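Local coordinates for protein cytosol aminopeptidase (Coxiella burnetii, PDB 3IJ3) that probably acts as a manganese-dependent metalloaminopeptidase of the M17 family, removing amino-terminal residues from peptides, at residues E188-V193 and L231-K236. Sequence-based numbering, arbitrary orientation.
Sequences ELAQAV and LLIDLK. With SO4 (sulfate ion), chain G.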
loop_
_atom_site.group_PDB
_atom_site.type_symbol
_atom_site.label_atom_id
_atom_site.label_comp_id
_atom_site.label_asym_id
_atom_site.label_seq_id
_atom_site.Cartn_x
_atom_site.Cartn_y
_atom_site.Cartn_z
ATOM N N GLU A 188 -25.420 -11.103 24.680
ATOM C CA GLU A 188 -24.706 -12.178 25.367
ATOM C C GLU A 188 -23.806 -11.627 26.479
ATOM O O GLU A 188 -23.628 -12.256 27.527
ATOM C CB GLU A 188 -23.898 -13.041 24.406
ATOM C CG GLU A 188 -24.746 -13.874 23.446
ATOM C CD GLU A 188 -25.289 -13.130 22.255
ATOM O OE1 GLU A 188 -24.817 -12.019 21.910
ATOM O OE2 GLU A 188 -26.197 -13.697 21.611
ATOM N N LEU A 189 -23.238 -10.458 26.238
ATOM C CA LEU A 189 -22.397 -9.798 27.229
ATOM C C LEU A 189 -23.291 -9.375 28.405
ATOM O O LEU A 189 -22.945 -9.588 29.578
ATOM C CB LEU A 189 -21.668 -8.626 26.603
ATOM C CG LEU A 189 -20.603 -7.916 27.410
ATOM C CD1 LEU A 189 -19.566 -8.951 27.936
ATOM C CD2 LEU A 189 -19.943 -6.814 26.562
ATOM N N ALA A 190 -24.451 -8.796 28.099
ATOM C CA ALA A 190 -25.406 -8.442 29.159
ATOM C C ALA A 190 -25.814 -9.672 29.971
ATOM O O ALA A 190 -25.891 -9.612 31.214
ATOM C CB ALA A 190 -26.654 -7.751 28.565
ATOM N N GLN A 191 -26.072 -10.801 29.281
ATOM C CA GLN A 191 -26.423 -12.029 29.972
ATOM C C GLN A 191 -25.298 -12.514 30.899
ATOM O O GLN A 191 -25.552 -12.991 32.019
ATOM C CB GLN A 191 -26.816 -13.124 28.964
ATOM C CG GLN A 191 -27.221 -14.440 29.632
ATOM C CD GLN A 191 -28.359 -14.248 30.661
ATOM O OE1 GLN A 191 -28.209 -14.579 31.853
ATOM N NE2 GLN A 191 -29.465 -13.648 30.217
ATOM N N ALA A 192 -24.053 -12.405 30.441
ATOM C CA ALA A 192 -22.923 -12.820 31.261
ATOM C C ALA A 192 -22.870 -11.984 32.554
ATOM O O ALA A 192 -22.627 -12.504 33.649
ATOM C CB ALA A 192 -21.586 -12.686 30.457
ATOM N N VAL A 193 -23.101 -10.688 32.424
ATOM C CA VAL A 193 -23.120 -9.796 33.586
ATOM C C VAL A 193 -24.243 -10.196 34.541
ATOM O O VAL A 193 -24.030 -10.245 35.761
ATOM C CB VAL A 193 -23.225 -8.299 33.201
ATOM C CG1 VAL A 193 -23.304 -7.439 34.469
ATOM C CG2 VAL A 193 -21.999 -7.833 32.306
ATOM N N LEU A 231 -26.339 -1.375 23.675
ATOM C CA LEU A 231 -26.929 -1.232 25.007
ATOM C C LEU A 231 -25.886 -0.802 26.019
ATOM O O LEU A 231 -24.690 -0.785 25.722
ATOM C CB LEU A 231 -27.618 -2.525 25.401
ATOM C CG LEU A 231 -26.808 -3.809 25.400
ATOM C CD1 LEU A 231 -26.102 -3.899 26.740
ATOM C CD2 LEU A 231 -27.618 -5.073 25.204
ATOM N N LEU A 232 -26.364 -0.394 27.188
ATOM C CA LEU A 232 -25.506 -0.049 28.303
ATOM C C LEU A 232 -25.905 -0.937 29.468
ATOM O O LEU A 232 -27.084 -1.031 29.818
ATOM C CB LEU A 232 -25.643 1.420 28.697
ATOM C CG LEU A 232 -24.888 1.867 29.950
ATOM C CD1 LEU A 232 -23.361 1.764 29.771
ATOM C CD2 LEU A 232 -25.294 3.272 30.313
ATOM N N ILE A 233 -24.927 -1.638 30.013
ATOM C CA ILE A 233 -25.115 -2.502 31.191
ATOM C C ILE A 233 -24.680 -1.697 32.427
ATOM O O ILE A 233 -23.571 -1.175 32.440
ATOM C CB ILE A 233 -24.227 -3.755 31.073
ATOM C CG1 ILE A 233 -24.559 -4.519 29.802
ATOM C CG2 ILE A 233 -24.382 -4.678 32.321
ATOM C CD1 ILE A 233 -23.416 -5.425 29.324
ATOM N N ASP A 234 -25.515 -1.679 33.473
ATOM C CA ASP A 234 -25.276 -0.906 34.707
ATOM C C ASP A 234 -25.581 -1.790 35.911
ATOM O O ASP A 234 -26.745 -2.072 36.191
ATOM C CB ASP A 234 -26.176 0.337 34.671
ATOM C CG ASP A 234 -25.925 1.341 35.819
ATOM O OD1 ASP A 234 -25.084 1.102 36.691
ATOM O OD2 ASP A 234 -26.602 2.420 35.816
ATOM N N LEU A 235 -24.533 -2.293 36.552
ATOM C CA LEU A 235 -24.650 -3.160 37.724
ATOM C C LEU A 235 -24.271 -2.426 38.993
ATOM O O LEU A 235 -23.309 -1.634 38.999
ATOM C CB LEU A 235 -23.771 -4.416 37.553
ATOM C CG LEU A 235 -23.575 -5.387 38.748
ATOM C CD1 LEU A 235 -23.135 -6.778 38.280
ATOM C CD2 LEU A 235 -22.546 -4.836 39.766
ATOM N N LYS A 236 -25.012 -2.687 40.079
ATOM C CA LYS A 236 -24.708 -2.108 41.382
ATOM C C LYS A 236 -24.741 -3.171 42.476
ATOM O O LYS A 236 -25.558 -4.085 42.451
ATOM C CB LYS A 236 -25.650 -0.959 41.757
ATOM C CG LYS A 236 -25.413 0.278 40.926
ATOM C CD LYS A 236 -26.274 1.462 41.329
ATOM C CE LYS A 236 -25.733 2.737 40.661
ATOM N NZ LYS A 236 -26.478 3.972 41.056
HETATM S S SO4 G . -28.601 3.946 43.689
HETATM O O1 SO4 G . -29.239 2.722 43.217
HETATM O O2 SO4 G . -28.924 4.157 45.097
HETATM O O3 SO4 G . -27.159 3.823 43.556
HETATM O O4 SO4 G . -29.072 5.094 42.922
#
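Ala-190 and Ile-233 have the nearest CA atoms across the segments, 6.3 Å apart, where helix 186-200 packs on strand 231-237, an alpha/beta layer contact in the M17 catalytic domain. The axes of the two short segments run nearly parallel, 6° apart and 9.3 Å at closest approach, and side chains from both fill the gap. The strand is internal to its mixed sheet, being paired antiparallel with both 203-208 and 295-305.

Leu-231, Ile-233 and Leu-235 direct their CB atoms at the helix, whereas Asp-234 points away from it and forms a salt bridge with Arg-297. Ile-233 has the largest share of the contact. Its chi1 of -58° turns CG1 to the helix side, and the near-extended chi2 (158°) carries CD1 in against the helix backbone, 3.6 Å from Ala-190 CA. The small Ala-190 side chain is consistent with this approach, its CB lying 4.0 Å from Ile-233 CG1. The other branch, CG2, meets Val-193 tip to tip, 3.7 Å from Val-193 CG1. Val-193 CG1 also lies 3.9 Å from Leu-235 CD1, the two side chains crossing at a slant, so Val-193 bridges successive inward-facing strand residues. At the opposite end, Leu-231 CD1 comes within 4.3 Å of Ala-190 CB. With Leu-189, which touches Ile-233 CD1 at the margin, all six touching residues are buried, and the side-chain pairs across the segments are all apolar.

Polar chemistry lies beyond this layer: the extended Lys-236 side chain pairs with Glu-349 and, with Lys-203 and Arg-295, holds a sulfate, probably from the crystallisation liquor, through a bond of 2.6 Å from Lys-236 NZ to sulfate O3.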